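Local coordinates for protein imidazoleglycerol-phosphate dehydratase (Pyrococcus furiosus, PDB 5DNL) that catalyses the dehydration of D-erythro-imidazoleglycerol phosphate to 3-(imidazol-4-yl)-2-oxopropyl phosphate, the sixth step of histidine biosynthesis, at residues His29-Phe34 and Met42-Thr47; Ser117-Phe122 and Ala150-Leu155; Trp124-Ala127 and Thr133-Ile136; Val89-Asp94 and Gly156-Val161; Ser96-Ala101 and Ser171-Leu176. All coordinates share one frame; numbering follows the deposited sequence. Where two conformers were deposited one is given.

Contact 1: His29-Phe34 and Met42-Thr47; sequences HMLTAF and MRITAT. With MN (manganese (II) ion), chain E.
On the helix that sets Leu31 against Ile44, the ring nitrogen NE2 of His29 binds a manganese ion at 2.2 Å. Five other atoms complete the ion's shell; among the residues supplying them are His145 and Glu149 of the same chain and His53 of a neighbouring subunit. CG of His29 stands anti to the backbone N (chi1 -179°), which carries the imidazole to the metal, while Leu31 and Phe34, on another side of the helix, meet the strand. Leu31 and Ile44 cross at about a right angle, meeting through their terminal methyls, with CD1 of Leu31 4.1 Å from CD1 of Ile44. This contact joins the helix and second strand of a beta-alpha-beta unit made of strand 20-21, helix 25-38 and strand 42-48. Branched Ile44 suits an extended strand, and its long arm spans much of the gap to the helix. Met42 reaches across differently. Its flexible chain bends at chi3 (77°) and brings the methyl CE to the edge of the Phe34 ring, near the ring plane, 4.1 Å from CE2 of Phe34. No hydrogen bond links the two segments, as suits a wholly apolar seam. Helix 51-69 closes one side of it, with Ile58 touching both Leu31 and Ile44; from helix 144-162, Leu155 and Leu159 pack on Phe34.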
# COMPACT_ATOMS: atom_id res chain seq x y z
N HIS A 29 -2.37 36.94 31.51
CA HIS A 29 -1.37 35.99 32.00
C HIS A 29 -0.19 35.90 31.03
O HIS A 29 0.95 35.94 31.43
CB HIS A 29 -2.01 34.63 32.26
CG HIS A 29 -1.07 33.60 32.80
ND1 HIS A 29 -0.15 33.86 33.80
CD2 HIS A 29 -0.96 32.28 32.53
CE1 HIS A 29 0.52 32.76 34.07
NE2 HIS A 29 0.03 31.78 33.34
N MET A 30 -0.48 35.77 29.74
CA MET A 30 0.58 35.66 28.74
C MET A 30 1.44 36.91 28.68
O MET A 30 2.66 36.81 28.58
CB MET A 30 -0.02 35.38 27.35
CG MET A 30 -0.67 34.01 27.18
SD MET A 30 0.32 32.59 27.66
CE MET A 30 -0.28 32.34 29.32
N LEU A 31 0.81 38.08 28.76
CA LEU A 31 1.55 39.34 28.75
C LEU A 31 2.33 39.55 30.03
O LEU A 31 3.41 40.14 30.00
CB LEU A 31 0.64 40.54 28.50
CG LEU A 31 -0.03 40.59 27.13
CD1 LEU A 31 -1.10 41.67 27.13
CD2 LEU A 31 0.99 40.82 26.02
N THR A 32 1.80 39.08 31.15
CA THR A 32 2.54 39.12 32.42
C THR A 32 3.82 38.30 32.30
O THR A 32 4.91 38.75 32.67
CB THR A 32 1.66 38.65 33.58
OG1 THR A 32 0.55 39.55 33.71
CG2 THR A 32 2.42 38.62 34.90
N ALA A 33 3.71 37.11 31.69
CA ALA A 33 4.88 36.28 31.41
C ALA A 33 5.85 37.01 30.48
O ALA A 33 7.03 37.11 30.76
CB ALA A 33 4.45 34.95 30.79
N PHE A 34 5.34 37.55 29.38
CA PHE A 34 6.17 38.24 28.43
C PHE A 34 6.98 39.36 29.12
O PHE A 34 8.19 39.45 28.96
CB PHE A 34 5.34 38.84 27.29
CG PHE A 34 6.15 39.67 26.36
CD1 PHE A 34 6.93 39.07 25.41
CD2 PHE A 34 6.23 41.05 26.52
CE1 PHE A 34 7.74 39.84 24.59
CE2 PHE A 34 7.02 41.82 25.69
CZ PHE A 34 7.77 41.22 24.72
N MET A 42 5.68 47.11 32.62
CA MET A 42 4.84 47.80 31.67
C MET A 42 3.39 47.90 32.13
O MET A 42 2.91 47.09 32.92
CB MET A 42 4.94 47.18 30.26
CG MET A 42 4.66 45.70 30.18
SD MET A 42 4.97 45.05 28.50
CE MET A 42 6.75 44.93 28.41
N ARG A 43 2.73 48.93 31.63
CA ARG A 43 1.33 49.15 31.87
C ARG A 43 0.62 48.89 30.56
O ARG A 43 1.00 49.44 29.56
CB ARG A 43 1.09 50.60 32.30
CG ARG A 43 -0.38 50.95 32.51
CD ARG A 43 -0.53 52.30 33.20
NE ARG A 43 -1.93 52.69 33.34
CZ ARG A 43 -2.70 53.24 32.39
NH1 ARG A 43 -2.22 53.52 31.18
NH2 ARG A 43 -3.96 53.54 32.67
N ILE A 44 -0.38 48.01 30.59
CA ILE A 44 -1.14 47.69 29.39
C ILE A 44 -2.61 47.72 29.76
O ILE A 44 -3.04 47.06 30.70
CB ILE A 44 -0.76 46.30 28.82
CG1 ILE A 44 0.73 46.25 28.45
CG2 ILE A 44 -1.63 45.98 27.60
CD1 ILE A 44 1.22 44.91 27.94
N THR A 45 -3.39 48.49 29.00
CA THR A 45 -4.84 48.53 29.16
C THR A 45 -5.47 48.40 27.78
O THR A 45 -4.91 48.90 26.81
CB THR A 45 -5.32 49.83 29.85
OG1 THR A 45 -5.00 50.96 29.05
CG2 THR A 45 -4.65 49.98 31.20
N ALA A 46 -6.59 47.72 27.70
CA ALA A 46 -7.30 47.57 26.44
C ALA A 46 -8.80 47.47 26.61
O ALA A 46 -9.30 46.94 27.60
CB ALA A 46 -6.81 46.31 25.72
N THR A 47 -9.51 47.95 25.59
CA THR A 47 -10.88 47.58 25.34
C THR A 47 -10.94 46.99 23.94
O THR A 47 -10.13 47.34 23.07
CB THR A 47 -11.85 48.77 25.49
OG1 THR A 47 -11.49 49.81 24.60
CG2 THR A 47 -11.82 49.30 26.92
MN MN E . 0.35 29.60 33.52

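Contact 2: Ser117-Phe122 and Ala150-Leu155; sequences SLLKEF and AAFKGL. With MN (manganese (II) ion), chain D; 5DL ([(2S)-2-hydroxy-3-(1H-1,2,4-triazol-1-yl)propyl]phosphonic acid), chain F.
Phe152 makes the principal contact with helix 117-122, meeting Leu119 and Phe122 just after the small Ala151. The axes of segments 117-122 and 150-155 run nearly parallel, at 12°, but come no closer than 12.3 Å, so long side chains are needed to fill the space. Phe152, with CG beside its backbone N (chi1 -83°), supplies a ring that Phe122 meets from the opposite direction. The ring planes are inclined by 35°, an oblique pairing. CE2 of Phe152 sits over one face of the Phe122 ring, displaced toward its rim and 3.4 Å from CE2 of Phe122. CD1 of Leu119 reaches CE1 of Phe152 at 3.8 Å. Replacing Phe122 with an alanine here would probably open a gap between these widely spaced helices and leave the Phe152 ring freer to turn. Next, Lys153 leaves the other side of its helix with its chain extended beyond CG, and NZ of Lys153 donates to O12 of the inhibitor's phosphonate at 2.8 Å, a suitable task for a long cationic side chain. Leu155 completes the seam: its CD1 lies in the plane of the Phe122 ring, at the edge, 3.9 Å from CE2 of Phe122. On the far helix, Glu121 OE1 binds a second manganese at 2.2 Å, together with His52 and Glu56 of the same chain and His146 of a neighbouring subunit. The buried seam lies between helix 25-38, whose Met30 and Leu31 touch the two phenylalanines, and strand 133-140, where Ile134 and Ile136 pack on Leu155.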
# COMPACT_ATOMS: atom_id res chain seq x y z
N SER A 117 -4.94 30.29 16.54
CA SER A 117 -5.35 31.52 15.83
C SER A 117 -4.89 32.77 16.57
O SER A 117 -4.29 33.68 15.99
CB SER A 117 -6.87 31.60 15.65
OG SER A 117 -7.30 32.95 15.29
N LEU A 118 -5.15 32.81 17.86
CA LEU A 118 -4.86 33.99 18.67
C LEU A 118 -3.36 34.15 18.88
O LEU A 118 -2.83 35.27 18.79
CB LEU A 118 -5.60 33.93 19.99
CG LEU A 118 -7.12 33.92 19.91
CD1 LEU A 118 -7.74 33.82 21.30
CD2 LEU A 118 -7.69 35.12 19.18
N LEU A 119 -2.66 33.04 19.13
CA LEU A 119 -1.20 33.09 19.25
C LEU A 119 -0.57 33.63 17.99
O LEU A 119 0.25 34.56 18.02
CB LEU A 119 -0.61 31.73 19.58
CG LEU A 119 0.92 31.66 19.55
CD1 LEU A 119 1.54 32.53 20.63
CD2 LEU A 119 1.34 30.21 19.73
N LYS A 120 -0.97 33.07 16.85
CA LYS A 120 -0.40 33.48 15.56
C LYS A 120 -0.68 34.94 15.27
O LYS A 120 0.19 35.66 14.76
CB LYS A 120 -0.91 32.62 14.40
CG LYS A 120 -0.31 31.23 14.35
CD LYS A 120 -0.82 30.47 13.13
CE LYS A 120 -0.11 29.15 12.96
NZ LYS A 120 -0.70 28.41 11.80
N GLU A 121 -1.89 35.41 15.59
CA GLU A 121 -2.23 36.80 15.29
C GLU A 121 -1.50 37.78 16.21
O GLU A 121 -1.08 38.86 15.77
CB GLU A 121 -3.74 37.00 15.26
CG GLU A 121 -4.33 36.35 14.02
CD GLU A 121 -3.79 36.97 12.76
OE1 GLU A 121 -4.16 38.13 12.43
OE2 GLU A 121 -2.92 36.33 12.13
N PHE A 122 -1.30 37.41 17.47
CA PHE A 122 -0.45 38.22 18.34
C PHE A 122 0.98 38.32 17.77
O PHE A 122 1.56 39.41 17.70
CB PHE A 122 -0.41 37.65 19.77
CG PHE A 122 0.69 38.25 20.62
CD1 PHE A 122 0.50 39.47 21.25
CD2 PHE A 122 1.91 37.63 20.74
CE1 PHE A 122 1.52 40.05 21.99
CE2 PHE A 122 2.92 38.19 21.48
CZ PHE A 122 2.73 39.40 22.11
N ALA A 150 5.09 28.92 27.30
CA ALA A 150 6.51 28.84 26.97
C ALA A 150 6.89 29.77 25.81
O ALA A 150 7.93 30.41 25.84
CB ALA A 150 6.92 27.40 26.66
N ALA A 151 6.02 29.87 24.81
CA ALA A 151 6.25 30.81 23.71
C ALA A 151 6.31 32.26 24.19
O ALA A 151 7.18 33.01 23.76
CB ALA A 151 5.18 30.64 22.65
N PHE A 152 5.39 32.66 25.06
CA PHE A 152 5.41 34.03 25.59
C PHE A 152 6.63 34.30 26.49
O PHE A 152 7.25 35.37 26.38
CB PHE A 152 4.11 34.39 26.32
CG PHE A 152 3.01 34.83 25.41
CD1 PHE A 152 2.15 33.92 24.81
CD2 PHE A 152 2.82 36.18 25.16
CE1 PHE A 152 1.11 34.36 23.98
CE2 PHE A 152 1.79 36.63 24.32
CZ PHE A 152 0.93 35.71 23.73
N LYS A 153 6.98 33.34 27.34
CA LYS A 153 8.21 33.48 28.15
C LYS A 153 9.42 33.63 27.22
O LYS A 153 10.30 34.47 27.45
CB LYS A 153 8.42 32.26 29.04
CG LYS A 153 7.44 32.07 30.19
CD LYS A 153 7.92 30.94 31.09
CE LYS A 153 7.06 30.76 32.34
NZ LYS A 153 7.74 29.81 33.26
N GLY A 154 9.45 32.80 26.18
CA GLY A 154 10.51 32.83 25.21
C GLY A 154 10.63 34.11 24.43
O GLY A 154 11.73 34.57 24.18
N LEU A 155 9.50 34.65 24.00
CA LEU A 155 9.50 35.97 23.36
C LEU A 155 10.09 37.02 24.29
O LEU A 155 10.89 37.85 23.84
CB LEU A 155 8.09 36.37 22.94
CG LEU A 155 7.61 35.68 21.66
CD1 LEU A 155 6.10 35.85 21.55
CD2 LEU A 155 8.30 36.24 20.43
MN MN D . -6.02 39.15 11.94
N1 5DL F . 1.00 27.49 33.91
C3 5DL F . 2.32 25.86 34.72
N2 5DL F . 2.22 27.17 34.45
C8 5DL F . 4.20 30.12 35.90
C7 5DL F . 2.97 29.22 35.69
C6 5DL F . 3.30 28.12 34.70
C5 5DL F . 0.37 26.31 33.87
O10 5DL F . 5.32 28.37 37.60
P9 5DL F . 5.70 29.29 36.49
O11 5DL F . 6.65 30.39 36.90
O12 5DL F . 6.33 28.52 35.33
O13 5DL F . 1.85 29.98 35.21
N4 5DL F . 1.13 25.30 34.35
O HOH W 1 -5.09 40.53 10.49

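Contact 3: Trp124-Ala127 and Thr133-Ile136; sequences WGLA and TIHI
Ile134 pushes the tip of its side chain, the methyl CD1, into a small corner formed by Leu126 and Ala127 on the helix. On one side CD1 of Ile134 meets CD2 of Leu126 at 3.8 Å, with CG of the same leucine scarcely farther off; on the other it approaches CB of Ala127 at 4.1 Å. Even the backbone is touched, for N of Ala127 lies 3.9 Å from CD1 of Ile134. The leucine and isoleucine side chains cross at about a right angle. With CG anti to the backbone N (chi1 180°), Leu126 swings its branched end toward the strand, although its first bond does not aim there. Each residue type fits its task: beta-branched Ile134 is at ease in an extended backbone and long enough to span to the helix, whereas the short side chain of Ala127 lets the strand come close, CA of Ala127 lying 6.2 Å from CA of Thr133. Strand alternation sends the neighbours of Ile134 elsewhere. Thr133 points away from the helix and shares a hydrogen bond between its OG1 and OG of Ser96, and NE2 of His135 is hydrogen-bonded to the backbone O of Asp85 of a neighbouring subunit. Only five residues separate the segments, so the contact marks the tight return from helix to sheet in a beta-alpha-beta crossover: strand 100-104, helix 116-130, then strand 133-140, which lies beside the first strand and parallel to it.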
# COMPACT_ATOMS: atom_id res chain seq x y z
N TRP A 124 2.17 37.72 14.65
CA TRP A 124 2.19 38.52 13.44
C TRP A 124 2.03 40.00 13.71
O TRP A 124 2.69 40.82 13.07
CB TRP A 124 1.12 38.07 12.42
CG TRP A 124 1.63 37.12 11.39
CD1 TRP A 124 1.32 35.79 11.27
CD2 TRP A 124 2.53 37.43 10.33
NE1 TRP A 124 1.96 35.27 10.17
CE2 TRP A 124 2.70 36.25 9.57
CE3 TRP A 124 3.18 38.59 9.93
CZ2 TRP A 124 3.54 36.20 8.45
CZ3 TRP A 124 4.00 38.53 8.80
CH2 TRP A 124 4.15 37.35 8.08
N GLY A 125 1.17 40.35 14.67
CA GLY A 125 0.99 41.75 15.05
C GLY A 125 2.30 42.32 15.59
O GLY A 125 2.73 43.42 15.19
N LEU A 126 2.93 41.56 16.49
CA LEU A 126 4.21 41.95 17.05
C LEU A 126 5.29 42.09 15.98
O LEU A 126 6.05 43.07 15.95
CB LEU A 126 4.61 40.91 18.11
CG LEU A 126 5.93 41.08 18.84
CD1 LEU A 126 5.88 42.38 19.63
CD2 LEU A 126 6.23 39.91 19.76
N ALA A 127 5.35 41.13 15.05
CA ALA A 127 6.32 41.21 13.97
C ALA A 127 6.12 42.45 13.12
O ALA A 127 7.11 43.08 12.69
CB ALA A 127 6.26 39.96 13.10
N THR A 133 11.57 39.76 12.30
CA THR A 133 11.44 38.35 11.97
C THR A 133 11.26 37.58 13.27
O THR A 133 12.11 37.65 14.14
CB THR A 133 12.75 37.88 11.29
OG1 THR A 133 13.09 38.74 10.18
CG2 THR A 133 12.67 36.45 10.81
N ILE A 134 10.20 36.77 13.38
CA ILE A 134 9.94 35.98 14.60
C ILE A 134 9.59 34.54 14.25
O ILE A 134 8.64 34.31 13.51
CB ILE A 134 8.79 36.59 15.41
CG1 ILE A 134 9.09 38.05 15.75
CG2 ILE A 134 8.57 35.77 16.68
CD1 ILE A 134 8.02 38.75 16.56
N HIS A 135 10.37 33.60 14.79
CA HIS A 135 10.10 32.18 14.69
C HIS A 135 9.70 31.66 16.06
O HIS A 135 10.40 31.91 17.06
CB HIS A 135 11.33 31.42 14.25
CG HIS A 135 11.67 31.58 12.81
ND1 HIS A 135 11.32 30.65 11.87
CD2 HIS A 135 12.35 32.55 12.16
CE1 HIS A 135 11.74 31.05 10.69
NE2 HIS A 135 12.39 32.19 10.84
N ILE A 136 8.61 30.89 16.09
CA ILE A 136 8.19 30.13 17.28
C ILE A 136 8.17 28.68 16.79
O ILE A 136 7.36 28.35 15.93
CB ILE A 136 6.77 30.49 17.77
CG1 ILE A 136 6.57 32.00 18.00
CG2 ILE A 136 6.46 29.74 19.07
CD1 ILE A 136 7.48 32.61 19.04

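Contact 4: Val89-Asp94 and Gly156-Val161; sequences VLVSVD and GMALRV
Ala158 projects its methyl as a low bump into the shallow hollow between Val91 and Val93, two residues apart on the same face of the strand. CB of Ala158 is 4.0 Å from CG2 of Val93 and 4.2 Å from CG1 of Val91, so the fit is even on the two sides. The small side chain lets the helix settle close to the strand, the axes of segments 89-94 and 156-161 coming within 8.0 Å at a crossing angle of -30°. Val93 is forked, and its second branch does separate work. CG1 of Val93, anti to the backbone N (chi1 172°), meets CD2 of Leu159 at 3.8 Å, the two side chains crossing at about a right angle. Leu159 starts off obliquely, but its CD2 branch comes back within reach of the strand, filling the space beside the valine where the alanine does not reach. Valines suit both demands here, being comfortable in a strand and broad enough to shape the hollow. The contact is wholly apolar. Strand 87-94 lies between strands 77-84 and 133-140, and helix 144-162 covers the face bearing Val91 and Val93; Leu155 and Ile136 also pack on Val91, while Leu38 of helix 25-38 packs on Leu159.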
# COMPACT_ATOMS: atom_id res chain seq x y z
N VAL A 89 9.99 24.96 23.71
CA VAL A 89 9.69 25.86 22.60
C VAL A 89 10.89 26.75 22.32
O VAL A 89 11.41 27.40 23.23
CB VAL A 89 8.45 26.71 22.91
CG1 VAL A 89 8.16 27.68 21.76
CG2 VAL A 89 7.23 25.86 23.20
N LEU A 90 11.31 26.76 21.06
CA LEU A 90 12.36 27.65 20.59
C LEU A 90 11.73 28.93 20.04
O LEU A 90 10.78 28.89 19.26
CB LEU A 90 13.18 26.95 19.50
CG LEU A 90 14.13 27.84 18.67
CD1 LEU A 90 15.23 28.50 19.49
CD2 LEU A 90 14.72 27.01 17.55
N VAL A 91 12.25 30.08 20.50
CA VAL A 91 11.83 31.38 20.02
C VAL A 91 13.06 32.09 19.50
O VAL A 91 14.08 32.18 20.19
CB VAL A 91 11.17 32.22 21.12
CG1 VAL A 91 10.80 33.61 20.57
CG2 VAL A 91 9.95 31.50 21.64
N SER A 92 13.00 32.55 18.25
CA SER A 92 14.13 33.23 17.64
C SER A 92 13.66 34.52 17.01
O SER A 92 12.70 34.52 16.22
CB SER A 92 14.77 32.32 16.58
OG SER A 92 15.91 32.93 15.95
N VAL A 93 14.33 35.63 17.36
CA VAL A 93 13.95 36.96 16.92
C VAL A 93 15.11 37.63 16.21
O VAL A 93 16.26 37.54 16.65
CB VAL A 93 13.50 37.83 18.12
CG1 VAL A 93 13.28 39.29 17.71
CG2 VAL A 93 12.26 37.26 18.77
N ASP A 94 14.81 38.29 15.10
CA ASP A 94 15.75 39.19 14.41
C ASP A 94 14.99 40.49 14.17
O ASP A 94 14.03 40.51 13.38
CB ASP A 94 16.23 38.53 13.11
CG ASP A 94 16.97 39.46 12.20
OD1 ASP A 94 17.18 40.63 12.58
OD2 ASP A 94 17.33 39.02 11.08
N GLY A 156 9.71 36.99 25.56
CA GLY A 156 10.27 37.94 26.52
C GLY A 156 11.77 37.79 26.64
O GLY A 156 12.50 38.79 26.52
N MET A 157 12.24 36.57 26.84
CA MET A 157 13.68 36.31 26.97
C MET A 157 14.45 36.69 25.71
O MET A 157 15.51 37.26 25.78
CB MET A 157 13.95 34.84 27.27
CG MET A 157 13.50 34.34 28.61
SD MET A 157 14.58 34.89 29.94
CE MET A 157 16.05 35.19 29.00
N ALA A 158 13.91 36.35 24.54
CA ALA A 158 14.59 36.63 23.29
C ALA A 158 14.70 38.12 23.03
O ALA A 158 15.76 38.61 22.61
CB ALA A 158 13.90 35.93 22.12
N LEU A 159 13.62 38.83 23.29
CA LEU A 159 13.60 40.28 23.10
C LEU A 159 14.42 41.00 24.17
O LEU A 159 14.98 42.05 23.88
CB LEU A 159 12.18 40.84 23.00
CG LEU A 159 11.52 40.58 21.64
CD1 LEU A 159 10.02 40.67 21.73
CD2 LEU A 159 12.06 41.54 20.58
N ARG A 160 14.55 40.42 25.36
CA ARG A 160 15.48 40.99 26.36
C ARG A 160 16.87 41.14 25.73
O ARG A 160 17.54 42.17 25.89
CB ARG A 160 15.56 40.12 27.61
CG ARG A 160 16.46 40.68 28.72
CD ARG A 160 16.84 39.64 29.75
NE ARG A 160 15.71 38.96 30.39
CZ ARG A 160 15.82 37.94 31.24
NH1 ARG A 160 17.02 37.46 31.59
NH2 ARG A 160 14.73 37.36 31.75
N VAL A 161 17.31 40.12 25.00
CA VAL A 161 18.63 40.10 24.37
C VAL A 161 18.66 41.03 23.16
O VAL A 161 19.58 41.84 22.98
CB VAL A 161 19.02 38.68 23.94
CG1 VAL A 161 20.34 38.64 23.20
CG2 VAL A 161 19.05 37.73 25.13

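Contact 5: Ser96-Ala101 and Ser171-Leu176; sequences SNRPYA and STKGVL. With 5DL ([(2S)-2-hydroxy-3-(1H-1,2,4-triazol-1-yl)propyl]phosphonic acid), chain I.
One direct hydrogen bond joins the segments: ND2 of Asn97 donates to the terminal carboxylate oxygen O of Leu176 at 3.1 Å. The bond is fairly straight (158°) and lies near the amide plane of Asn97, whose OD1 accepts from NE of Arg131. An aspartate here, lacking the N-H donor, would probably leave the terminal carboxylate without this mate and set a like charge beside it. Asparagine also tolerates the left-handed backbone found here. One water adds a bridge, donating to O of Ser96 and O of Leu176 while accepting from NZ of Lys173. In van der Waals contact, methyl CD2 of Leu176 lies 4.1 Å from the backbone O of Ser96. Hydrogen bonds, several from cationic groups, gather round the inhibitor's phosphonate. NH1 of Arg98 reaches O10 of the inhibitor at 2.8 Å. NH2 of Arg98 reaches O12 of the inhibitor at 3.1 Å, making a two-pronged grip. NZ of Lys173 binds inhibitor O10 at 2.7 Å and is also held by the neutral O of Val175. The hydroxyl OG of Ser171 donates to inhibitor O11 at 2.6 Å and accepts from N of Lys173, forming an ST turn. With Arg76, and Lys153 of a neighbouring subunit, these groups make the phosphonate-binding pocket, which the C-terminal tail helps to build.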
# COMPACT_ATOMS: atom_id res chain seq x y z
N SER A 96 14.86 42.90 12.23
CA SER A 96 15.43 42.99 10.89
C SER A 96 14.86 44.10 10.01
O SER A 96 15.38 44.33 8.93
CB SER A 96 15.08 41.68 10.18
OG SER A 96 13.66 41.51 10.20
N ASN A 97 13.76 44.72 10.45
CA ASN A 97 12.95 45.57 9.60
C ASN A 97 12.32 44.82 8.40
O ASN A 97 11.98 45.41 7.38
CB ASN A 97 13.74 46.80 9.13
CG ASN A 97 12.84 47.95 8.72
OD1 ASN A 97 11.73 48.11 9.22
ND2 ASN A 97 13.30 48.72 7.75
N ARG A 98 12.15 43.51 8.55
CA ARG A 98 11.54 42.67 7.53
C ARG A 98 10.42 41.87 8.19
O ARG A 98 10.65 40.74 8.64
CB ARG A 98 12.55 41.71 6.88
CG ARG A 98 13.61 42.38 6.03
CD ARG A 98 14.43 41.36 5.26
NE ARG A 98 15.30 40.56 6.10
CZ ARG A 98 16.62 40.75 6.28
NH1 ARG A 98 17.28 41.71 5.65
NH2 ARG A 98 17.29 39.93 7.06
N PRO A 99 9.21 42.44 8.32
CA PRO A 99 8.18 41.71 9.07
C PRO A 99 7.92 40.30 8.54
O PRO A 99 7.72 40.10 7.33
CB PRO A 99 6.92 42.57 8.92
CG PRO A 99 7.48 43.93 8.71
CD PRO A 99 8.74 43.78 7.92
N TYR A 100 7.95 39.35 9.46
CA TYR A 100 7.74 37.94 9.15
C TYR A 100 7.48 37.19 10.45
O TYR A 100 8.19 37.41 11.42
CB TYR A 100 8.99 37.33 8.53
CG TYR A 100 8.88 35.87 8.18
CD1 TYR A 100 8.22 35.46 7.04
CD2 TYR A 100 9.43 34.90 9.00
CE1 TYR A 100 8.10 34.11 6.72
CE2 TYR A 100 9.34 33.55 8.67
CZ TYR A 100 8.67 33.18 7.54
OH TYR A 100 8.57 31.83 7.23
N ALA A 101 6.55 36.25 10.42
CA ALA A 101 6.34 35.34 11.54
C ALA A 101 6.14 33.95 10.99
O ALA A 101 5.49 33.75 9.97
CB ALA A 101 5.14 35.75 12.35
N SER A 171 24.30 45.13 10.96
CA SER A 171 24.05 44.62 9.62
C SER A 171 25.23 44.90 8.73
O SER A 171 25.71 46.03 8.70
CB SER A 171 22.84 45.29 9.00
OG SER A 171 22.61 44.82 7.68
N THR A 172 25.63 43.91 7.94
CA THR A 172 26.69 44.10 6.97
C THR A 172 26.30 45.07 5.86
O THR A 172 27.19 45.60 5.19
CB THR A 172 27.11 42.78 6.32
OG1 THR A 172 25.97 42.13 5.73
CG2 THR A 172 27.75 41.85 7.33
N LYS A 173 25.00 45.25 5.61
CA LYS A 173 24.59 46.18 4.56
C LYS A 173 24.59 47.64 5.02
O LYS A 173 24.35 48.54 4.22
CB LYS A 173 23.27 45.76 3.90
CG LYS A 173 21.99 46.08 4.66
CD LYS A 173 20.80 45.36 4.06
CE LYS A 173 19.51 45.68 4.81
NZ LYS A 173 19.49 45.23 6.23
N GLY A 174 24.85 47.86 6.31
CA GLY A 174 25.05 49.20 6.85
C GLY A 174 23.80 49.89 7.34
O GLY A 174 23.90 50.96 7.93
N VAL A 175 22.63 49.31 7.11
CA VAL A 175 21.35 49.87 7.57
C VAL A 175 20.38 48.74 7.86
O VAL A 175 20.55 47.63 7.35
CB VAL A 175 20.72 50.83 6.54
CG1 VAL A 175 21.38 52.20 6.58
CG2 VAL A 175 20.78 50.25 5.14
N LEU A 176 19.39 49.05 8.68
CA LEU A 176 18.27 48.13 8.89
C LEU A 176 16.99 48.76 8.30
O LEU A 176 16.37 48.27 7.33
CB LEU A 176 18.16 47.80 10.38
CG LEU A 176 19.29 46.86 10.86
CD1 LEU A 176 19.44 46.83 12.37
CD2 LEU A 176 19.06 45.44 10.35
OXT LEU A 176 16.57 49.82 8.76
N1 5DL I . 20.31 38.54 2.02
C3 5DL I . 18.39 39.08 3.10
N2 5DL I . 19.72 39.06 3.15
C8 5DL I . 22.08 41.11 5.35
C7 5DL I . 21.37 40.72 4.04
C6 5DL I . 20.50 39.53 4.28
C5 5DL I . 19.24 38.24 1.26
O10 5DL I . 19.94 42.54 6.13
P9 5DL I . 20.98 41.64 6.70
O11 5DL I . 21.86 42.35 7.72
O12 5DL I . 20.38 40.38 7.31
O13 5DL I . 22.35 40.41 3.03
N4 5DL I . 18.09 38.56 1.90
O HOH W 2 16.79 45.56 6.91

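Overall arrangement
From the N terminus, contact 1 closes a short loop between helix 25-38 and strand 42-48, and the chain has left it before any other contact opens. The rest interlock. Contact 4 opens at strand 87-94 and contact 5 just after it; contact 4 closes on helix 144-162 and contact 5 on the C-terminal tail, so the two cross. Contact 2, joining helices 116-130 and 144-162, nests within both loops, and contact 3 nests within contact 2. Helix 144-162 serves contacts 2 and 4, and its residues also touch Phe34 of contact 1. Contacts 3, 4 and 5 meet in one sheet through strands 133-140, 87-94 and 100-104.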